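Local coordinates for protein A151R (African swine fever virus Georgia 2007/1, PDB 7CMA) that is a non-structural viral protein that binds a zinc ion and may act as an oxygenase, at residues I117-F120 / W121-S124; S44-N48 / T49-F53; I79-W82 / I83-P87. All blocks are in the same frame, centred on the assembly; numbering follows the deposited sequence.

How the interactions relate
From the N terminus, the chain first reaches interaction 2, where residues 44-53 close the hairpin between strands 38-46 and 49-55. Interaction 3 follows at residues 79-87, on the last turns of helix 72-84 and just beyond them. Interaction 1 comes last, at residues 117-124, around the short helix 120-123. Each closes only a local turn. The three stand in series, and none nests in or crosses another. Interactions 2 and 3 come within about 6 Å at their nearest atoms, in the part of the fold built on the larger sheet. Interaction 1 lies beside the smaller sheet, near the zinc, its centre about 33 Å from that of interaction 2 and about 37 Å from that of interaction 3.

Interaction 1: residues I117-F120 / W121-S124; sequences IKDF and WNVS
Phe120 reaches along the short helix 120-123 to Ser124, four residues on. Its CB starts close to the backbone, 3.2 Å from Trp121 N. From there CG points opposite the backbone N of Phe120 (chi1 178°), and the ring swings toward Ser124. CG and CD2 still lie near Trp121 N, which approaches the ring obliquely. Farther out, CE1, CE2 and CZ all reach Ser124 CB. That carbon sits over the centre of one ring face, 4.0 Å from the Phe120 centroid and only 9° off the ring normal. This is a CH-pi contact. The edge of the same ring receives Ile117 CG2, which lies in the ring plane. This methyl also touches Val123 CG1 at 3.8 Å, and the two side chains cross at about a right angle.

A polar grip lies at the start of the helix. Asp119 holds the N-cap position, but its carboxylate makes no capping bond. Its OD1 instead accepts a hydrogen bond from Asn122 ND2 at 3.1 Å. The amide comes to the syn side of OD1, 35° out of the carboxylate plane. The backbone O of Asp119 takes two more bonds, from Asn122 N at 2.9 Å and from Val123 N at 3.0 Å. Three bonds therefore tie Asp119 to the first turn. Farther along, Ser124 N bonds only weakly to Phe120 O.

Ser124 OG is held by Gln100 at the start of strand 99-104. Ile117, Phe120 and Val123 all rest on Tyr102 of that strand. The side chain of Ile117 is about 6 Å from the zinc, which His109, Cys116, Cys139 and Cys142 bind. The helix packs on strand 99-104 of the three-stranded sheet; along the chain it follows the loop with Cys116 and precedes strand 125-127.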
loop_
_atom_site.group_PDB
_atom_site.type_symbol
_atom_site.label_atom_id
_atom_site.label_comp_id
_atom_site.label_asym_id
_atom_site.label_seq_id
_atom_site.Cartn_x
_atom_site.Cartn_y
_atom_site.Cartn_z
ATOM N N ILE A 117 -9.324 25.662 -17.129
ATOM C CA ILE A 117 -9.448 26.467 -18.372
ATOM C C ILE A 117 -10.894 26.926 -18.603
ATOM O O ILE A 117 -11.802 26.120 -18.424
ATOM C CB ILE A 117 -8.927 25.647 -19.566
ATOM C CG1 ILE A 117 -7.538 25.059 -19.303
ATOM C CG2 ILE A 117 -8.965 26.458 -20.848
ATOM C CD1 ILE A 117 -6.479 26.082 -18.977
ATOM N N LYS A 118 -11.087 28.182 -19.011
ATOM C CA LYS A 118 -12.431 28.746 -19.322
ATOM C C LYS A 118 -12.679 28.660 -20.836
ATOM O O LYS A 118 -11.696 28.507 -21.583
ATOM C CB LYS A 118 -12.536 30.184 -18.803
ATOM C CG LYS A 118 -11.621 31.195 -19.481
ATOM C CD LYS A 118 -12.292 32.529 -19.759
ATOM C CE LYS A 118 -12.115 33.001 -21.187
ATOM N NZ LYS A 118 -13.371 33.560 -21.740
ATOM N N ASP A 119 -13.949 28.546 -21.239
ATOM C CA ASP A 119 -14.372 28.254 -22.637
ATOM C C ASP A 119 -13.556 27.066 -23.163
ATOM O O ASP A 119 -13.303 27.013 -24.385
ATOM C CB ASP A 119 -14.214 29.488 -23.531
ATOM C CG ASP A 119 -15.006 29.421 -24.827
ATOM O OD1 ASP A 119 -16.099 28.821 -24.816
ATOM O OD2 ASP A 119 -14.533 29.986 -25.832
ATOM N N PHE A 120 -13.193 26.142 -22.268
ATOM C CA PHE A 120 -12.345 24.958 -22.573
ATOM C C PHE A 120 -12.890 24.244 -23.815
ATOM O O PHE A 120 -12.093 23.872 -24.700
ATOM C CB PHE A 120 -12.293 24.015 -21.367
ATOM C CG PHE A 120 -11.488 22.758 -21.586
ATOM C CD1 PHE A 120 -10.102 22.789 -21.557
ATOM C CD2 PHE A 120 -12.115 21.547 -21.834
ATOM C CE1 PHE A 120 -9.364 21.632 -21.751
ATOM C CE2 PHE A 120 -11.374 20.394 -22.044
ATOM C CZ PHE A 120 -10.000 20.438 -21.995
ATOM N N TRP A 121 -14.212 24.066 -23.878
ATOM C CA TRP A 121 -14.876 23.233 -24.916
ATOM C C TRP A 121 -14.548 23.781 -26.310
ATOM O O TRP A 121 -14.610 22.999 -27.278
ATOM C CB TRP A 121 -16.389 23.163 -24.678
ATOM C CG TRP A 121 -17.074 22.093 -25.473
ATOM C CD1 TRP A 121 -17.076 20.753 -25.215
ATOM C CD2 TRP A 121 -17.811 22.264 -26.698
ATOM N NE1 TRP A 121 -17.779 20.082 -26.179
ATOM C CE2 TRP A 121 -18.244 20.981 -27.101
ATOM C CE3 TRP A 121 -18.160 23.369 -27.485
ATOM C CZ2 TRP A 121 -19.004 20.780 -28.253
ATOM C CZ3 TRP A 121 -18.912 23.169 -28.621
ATOM C CH2 TRP A 121 -19.325 21.890 -28.999
ATOM N N ASN A 122 -14.216 25.073 -26.406
ATOM C CA ASN A 122 -14.071 25.775 -27.710
ATOM C C ASN A 122 -12.597 26.120 -27.947
ATOM O O ASN A 122 -12.203 26.213 -29.123
ATOM C CB ASN A 122 -14.962 27.016 -27.783
ATOM C CG ASN A 122 -16.430 26.671 -27.922
ATOM O OD1 ASN A 122 -16.881 26.273 -28.995
ATOM N ND2 ASN A 122 -17.174 26.783 -26.833
ATOM N N VAL A 123 -11.802 26.206 -26.877
ATOM C CA VAL A 123 -10.364 26.611 -26.950
ATOM C C VAL A 123 -9.480 25.352 -26.948
ATOM O O VAL A 123 -8.286 25.479 -27.283
ATOM C CB VAL A 123 -9.995 27.572 -25.801
ATOM C CG1 VAL A 123 -9.608 26.827 -24.532
ATOM C CG2 VAL A 123 -8.897 28.542 -26.211
ATOM N N SER A 124 -10.083 24.175 -26.740
ATOM C CA SER A 124 -9.370 22.873 -26.606
ATOM C C SER A 124 -9.155 22.247 -27.989
ATOM O O SER A 124 -9.839 22.669 -28.938
ATOM C CB SER A 124 -10.128 21.935 -25.698
ATOM O OG SER A 124 -11.336 21.503 -26.306
#

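Interaction 2: residues S44-N48 / T49-F53; sequences SYIGN and TYKYF
Tyr45 and Tyr50 face each other as a non-hydrogen-bonded pair and form the tight part of this contact. The edge of the Tyr45 ring meets the face of Tyr50 in a T-shaped stack. The centroids are 5.1 Å apart and the planes stand at 68°. Tyr45 CD1 lies over the centre of the Tyr50 ring, 3.8 Å from Tyr50 CE2. Tyr45 CB adds a CH-pi contact over the same face. The Tyr50 ring is buried, and its OH is hydrogen-bonded to Ser72, which fixes the far end of the ring.

The backbones are joined on both sides of this pair. Ser44 N bonds to Lys51 O at 3.1 Å, and Lys51 N returns to Ser44 O at 2.9 Å. Nearer the turn, Ile46 N bonds to Thr49 O at 3.1 Å.

The other face of the hairpin carries Ser44, Ile46, Thr49 and Lys51. This face is more polar, and it is held by the bonds of Lys51. The Lys51 chain bends at chi2 (86°) and leads back toward the turn. Its NZ bonds to Ile46 O at 2.8 Å, tilted from the carbonyl plane, and to Thr49 OG1 within its own strand. Asp66 bonds to Thr49 OG1 and helps to place the hydroxyl that Lys51 meets; its own ion pair with Lys51 is long and weak. Ile46 CD1 touches the edge of the Phe53 ring at CZ, 4.0 Å away. Phe53 is buried.

The loose, solvent side is the turn, Gly47 and Asn48, with exposed Ile46 beside it. Gly47 turns the chain with a positive phi, a backbone shape that residues with a side chain seldom adopt. The whole is an antiparallel beta hairpin with a two-residue loop, and its strands 38-46 and 49-55 are neighbours within the five-stranded sheet.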
loop_
_atom_site.group_PDB
_atom_site.type_symbol
_atom_site.label_atom_id
_atom_site.label_comp_id
_atom_site.label_asym_id
_atom_site.label_seq_id
_atom_site.Cartn_x
_atom_site.Cartn_y
_atom_site.Cartn_z
ATOM N N SER A 44 -13.717 -4.130 -27.942
ATOM C CA SER A 44 -14.894 -3.226 -27.929
ATOM C C SER A 44 -16.177 -4.056 -27.912
ATOM O O SER A 44 -16.230 -5.072 -28.615
ATOM C CB SER A 44 -14.858 -2.283 -29.100
ATOM O OG SER A 44 -13.749 -1.410 -28.996
ATOM N N TYR A 45 -17.123 -3.684 -27.055
ATOM C CA TYR A 45 -18.482 -4.274 -27.005
ATOM C C TYR A 45 -19.311 -3.705 -28.159
ATOM O O TYR A 45 -19.546 -2.489 -28.156
ATOM C CB TYR A 45 -19.133 -3.997 -25.652
ATOM C CG TYR A 45 -20.361 -4.826 -25.381
ATOM C CD1 TYR A 45 -20.255 -6.164 -25.041
ATOM C CD2 TYR A 45 -21.630 -4.291 -25.529
ATOM C CE1 TYR A 45 -21.378 -6.936 -24.796
ATOM C CE2 TYR A 45 -22.764 -5.048 -25.284
ATOM C CZ TYR A 45 -22.637 -6.376 -24.921
ATOM O OH TYR A 45 -23.749 -7.133 -24.700
ATOM N N ILE A 46 -19.490 -4.508 -29.212
ATOM C CA ILE A 46 -20.293 -4.181 -30.429
ATOM C C ILE A 46 -21.395 -5.233 -30.576
ATOM O O ILE A 46 -21.056 -6.426 -30.687
ATOM C CB ILE A 46 -19.395 -4.124 -31.681
ATOM C CG1 ILE A 46 -18.002 -3.578 -31.350
ATOM C CG2 ILE A 46 -20.077 -3.338 -32.793
ATOM C CD1 ILE A 46 -17.405 -2.695 -32.415
ATOM N N GLY A 47 -22.659 -4.808 -30.522
ATOM C CA GLY A 47 -23.834 -5.700 -30.576
ATOM C C GLY A 47 -24.162 -6.274 -29.208
ATOM O O GLY A 47 -24.535 -5.492 -28.314
ATOM N N ASN A 48 -23.938 -7.577 -29.023
ATOM C CA ASN A 48 -24.206 -8.298 -27.750
ATOM C C ASN A 48 -22.955 -9.082 -27.329
ATOM O O ASN A 48 -23.047 -9.841 -26.342
ATOM C CB ASN A 48 -25.432 -9.210 -27.865
ATOM C CG ASN A 48 -25.531 -9.902 -29.207
ATOM O OD1 ASN A 48 -24.607 -10.599 -29.621
ATOM N ND2 ASN A 48 -26.657 -9.732 -29.883
ATOM N N THR A 49 -21.813 -8.840 -27.989
ATOM C CA THR A 49 -20.530 -9.536 -27.689
ATOM C C THR A 49 -19.358 -8.553 -27.764
ATOM O O THR A 49 -19.444 -7.567 -28.527
ATOM C CB THR A 49 -20.284 -10.718 -28.638
ATOM O OG1 THR A 49 -20.083 -10.204 -29.955
ATOM C CG2 THR A 49 -21.420 -11.718 -28.641
ATOM N N TYR A 50 -18.246 -8.921 -27.130
ATOM C CA TYR A 50 -16.935 -8.246 -27.276
ATOM C C TYR A 50 -16.250 -8.765 -28.538
ATOM O O TYR A 50 -16.385 -9.965 -28.847
ATOM C CB TYR A 50 -16.074 -8.477 -26.035
ATOM C CG TYR A 50 -16.468 -7.659 -24.831
ATOM C CD1 TYR A 50 -16.041 -6.350 -24.692
ATOM C CD2 TYR A 50 -17.249 -8.196 -23.822
ATOM C CE1 TYR A 50 -16.387 -5.592 -23.587
ATOM C CE2 TYR A 50 -17.595 -7.454 -22.705
ATOM C CZ TYR A 50 -17.145 -6.154 -22.577
ATOM O OH TYR A 50 -17.452 -5.425 -21.466
ATOM N N LYS A 51 -15.640 -7.854 -29.300
ATOM C CA LYS A 51 -14.833 -8.170 -30.506
ATOM C C LYS A 51 -13.378 -7.776 -30.252
ATOM O O LYS A 51 -13.147 -6.685 -29.684
ATOM C CB LYS A 51 -15.397 -7.441 -31.730
ATOM C CG LYS A 51 -16.473 -8.204 -32.487
ATOM C CD LYS A 51 -17.866 -8.000 -31.939
ATOM C CE LYS A 51 -18.946 -8.433 -32.906
ATOM N NZ LYS A 51 -20.252 -8.598 -32.226
ATOM N N TYR A 52 -12.448 -8.659 -30.620
ATOM C CA TYR A 52 -10.984 -8.468 -30.451
ATOM C C TYR A 52 -10.357 -8.186 -31.819
ATOM O O TYR A 52 -10.268 -9.123 -32.637
ATOM C CB TYR A 52 -10.364 -9.699 -29.784
ATOM C CG TYR A 52 -8.864 -9.653 -29.627
ATOM C CD1 TYR A 52 -8.247 -8.596 -28.978
ATOM C CD2 TYR A 52 -8.068 -10.706 -30.048
ATOM C CE1 TYR A 52 -6.872 -8.560 -28.801
ATOM C CE2 TYR A 52 -6.692 -10.686 -29.879
ATOM C CZ TYR A 52 -6.092 -9.608 -29.253
ATOM O OH TYR A 52 -4.741 -9.586 -29.058
ATOM N N PHE A 53 -10.110 -6.901 -32.104
ATOM C CA PHE A 53 -9.425 -6.403 -33.327
ATOM C C PHE A 53 -7.915 -6.363 -33.079
ATOM O O PHE A 53 -7.480 -5.701 -32.115
ATOM C CB PHE A 53 -9.931 -5.009 -33.708
ATOM C CG PHE A 53 -11.429 -4.859 -33.742
ATOM C CD1 PHE A 53 -12.159 -5.253 -34.856
ATOM C CD2 PHE A 53 -12.105 -4.256 -32.694
ATOM C CE1 PHE A 53 -13.536 -5.092 -34.893
ATOM C CE2 PHE A 53 -13.485 -4.117 -32.725
ATOM C CZ PHE A 53 -14.200 -4.554 -33.815
#

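Interaction 3: residues I79-W82 / I83-P87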
loop_
_atom_site.group_PDB
_atom_site.type_symbol
_atom_site.label_atom_id
_atom_site.label_comp_id
_atom_site.label_asym_id
_atom_site.label_seq_id
_atom_site.Cartn_x
_atom_site.Cartn_y
_atom_site.Cartn_z
ATOM N N ILE A 79 -6.414 -9.445 -20.311
ATOM C CA ILE A 79 -5.704 -8.147 -20.495
ATOM C C ILE A 79 -4.601 -8.016 -19.430
ATOM O O ILE A 79 -3.485 -7.619 -19.804
ATOM C CB ILE A 79 -6.691 -6.963 -20.477
ATOM C CG1 ILE A 79 -7.649 -7.020 -21.670
ATOM C CG2 ILE A 79 -5.942 -5.641 -20.423
ATOM C CD1 ILE A 79 -8.726 -5.965 -21.648
ATOM N N TYR A 80 -4.861 -8.442 -18.186
ATOM C CA TYR A 80 -3.829 -8.439 -17.110
ATOM C C TYR A 80 -2.684 -9.391 -17.482
ATOM O O TYR A 80 -1.520 -9.038 -17.266
ATOM C CB TYR A 80 -4.411 -8.850 -15.756
ATOM C CG TYR A 80 -3.363 -9.169 -14.718
ATOM C CD1 TYR A 80 -2.740 -8.160 -14.002
ATOM C CD2 TYR A 80 -2.908 -10.468 -14.533
ATOM C CE1 TYR A 80 -1.725 -8.433 -13.099
ATOM C CE2 TYR A 80 -1.924 -10.763 -13.602
ATOM C CZ TYR A 80 -1.318 -9.739 -12.897
ATOM O OH TYR A 80 -0.337 -10.022 -11.991
ATOM N N ASN A 81 -3.015 -10.572 -18.007
ATOM C CA ASN A 81 -2.009 -11.613 -18.356
ATOM C C ASN A 81 -1.087 -11.072 -19.457
ATOM O O ASN A 81 0.139 -11.226 -19.314
ATOM C CB ASN A 81 -2.675 -12.935 -18.740
ATOM C CG ASN A 81 -3.192 -13.697 -17.536
ATOM O OD1 ASN A 81 -2.749 -13.472 -16.411
ATOM N ND2 ASN A 81 -4.150 -14.580 -17.757
ATOM N N TRP A 82 -1.633 -10.258 -20.365
ATOM C CA TRP A 82 -0.868 -9.555 -21.431
ATOM C C TRP A 82 0.046 -8.494 -20.802
ATOM O O TRP A 82 1.217 -8.400 -21.210
ATOM C CB TRP A 82 -1.826 -8.950 -22.465
ATOM C CG TRP A 82 -1.174 -8.044 -23.464
ATOM C CD1 TRP A 82 -0.499 -8.414 -24.591
ATOM C CD2 TRP A 82 -1.269 -6.607 -23.512
ATOM N NE1 TRP A 82 -0.098 -7.307 -25.290
ATOM C CE2 TRP A 82 -0.577 -6.185 -24.667
ATOM C CE3 TRP A 82 -1.814 -5.639 -22.665
ATOM C CZ2 TRP A 82 -0.431 -4.836 -24.998
ATOM C CZ3 TRP A 82 -1.687 -4.310 -23.002
ATOM C CH2 TRP A 82 -0.986 -3.915 -24.140
ATOM N N ILE A 83 -0.482 -7.703 -19.864
ATOM C CA ILE A 83 0.282 -6.596 -19.214
ATOM C C ILE A 83 1.478 -7.195 -18.468
ATOM O O ILE A 83 2.599 -6.700 -18.664
ATOM C CB ILE A 83 -0.613 -5.766 -18.276
ATOM C CG1 ILE A 83 -1.549 -4.834 -19.057
ATOM C CG2 ILE A 83 0.239 -4.997 -17.276
ATOM C CD1 ILE A 83 -2.698 -4.287 -18.231
ATOM N N ILE A 84 1.226 -8.165 -17.584
ATOM C CA ILE A 84 2.191 -8.581 -16.525
ATOM C C ILE A 84 3.404 -9.262 -17.173
ATOM O O ILE A 84 4.475 -9.278 -16.529
ATOM C CB ILE A 84 1.509 -9.490 -15.483
ATOM C CG1 ILE A 84 2.277 -9.495 -14.158
ATOM C CG2 ILE A 84 1.318 -10.896 -16.036
ATOM C CD1 ILE A 84 2.497 -8.114 -13.566
ATOM N N LYS A 85 3.266 -9.701 -18.432
ATOM C CA LYS A 85 4.346 -10.381 -19.204
ATOM C C LYS A 85 5.416 -9.357 -19.605
ATOM O O LYS A 85 6.587 -9.751 -19.779
ATOM C CB LYS A 85 3.766 -11.067 -20.448
ATOM C CG LYS A 85 3.027 -12.375 -20.192
ATOM C CD LYS A 85 3.400 -13.042 -18.886
ATOM C CE LYS A 85 2.557 -14.266 -18.587
ATOM N NZ LYS A 85 1.179 -13.895 -18.181
ATOM N N ASN A 86 5.015 -8.100 -19.788
ATOM C CA ASN A 86 5.896 -7.033 -20.327
ATOM C C ASN A 86 5.440 -5.687 -19.770
ATOM O O ASN A 86 5.001 -4.816 -20.519
ATOM C CB ASN A 86 5.905 -7.051 -21.858
ATOM C CG ASN A 86 6.937 -6.117 -22.447
ATOM O OD1 ASN A 86 7.766 -5.575 -21.726
ATOM N ND2 ASN A 86 6.858 -5.883 -23.745
ATOM N N PRO A 87 5.480 -5.497 -18.432
ATOM C CA PRO A 87 4.708 -4.439 -17.780
ATOM C C PRO A 87 5.229 -3.027 -18.086
ATOM O O PRO A 87 4.523 -2.080 -17.810
ATOM C CB PRO A 87 4.848 -4.759 -16.283
ATOM C CG PRO A 87 6.163 -5.514 -16.185
ATOM C CD PRO A 87 6.260 -6.300 -17.479
#
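Tyr80 swings its ring away from its own backbone N (chi1 167°), and Ile84 does the same with CG1 (chi1 -158°). These torsions bring the phenol ring and the branched chain together one helical turn apart. Ile84 CB lies over one face of the Tyr80 ring, offset toward the rim, in a CH-pi contact 4.2 Å from the centroid. Ile84 CG1 goes on along the ring to CZ at 3.8 Å and to OH. The two side chains run at a slant to each other.

Ile79 and Ile83 repeat the spacing, with CG2 of Ile79 4.1 Å from CD1 of Ile83. Ile83 CG1 also touches the six-membered part of the Trp82 indole at CE3, 3.7 Å away. Beneath these side chains, Ile83 N bonds to Ile79 O at 3.0 Å and Ile84 N to Tyr80 O at 2.9 Å.

Lys85 folds back at chi2 and chi4. Its NZ bonds to Asn81 O at 3.1 Å, well off the carbonyl axis. Trp82 O is bonded by the side chain of Asn90.

Tyr80 packs on Lys14, Leu17 and Ile18 of helix 3-28, while Trp82 rests on Leu33, Thr35 and Ile92 of the sheet. The pattern is that of i to i+4 contacts on an alpha helix packed against both a neighbouring helix and a beta sheet.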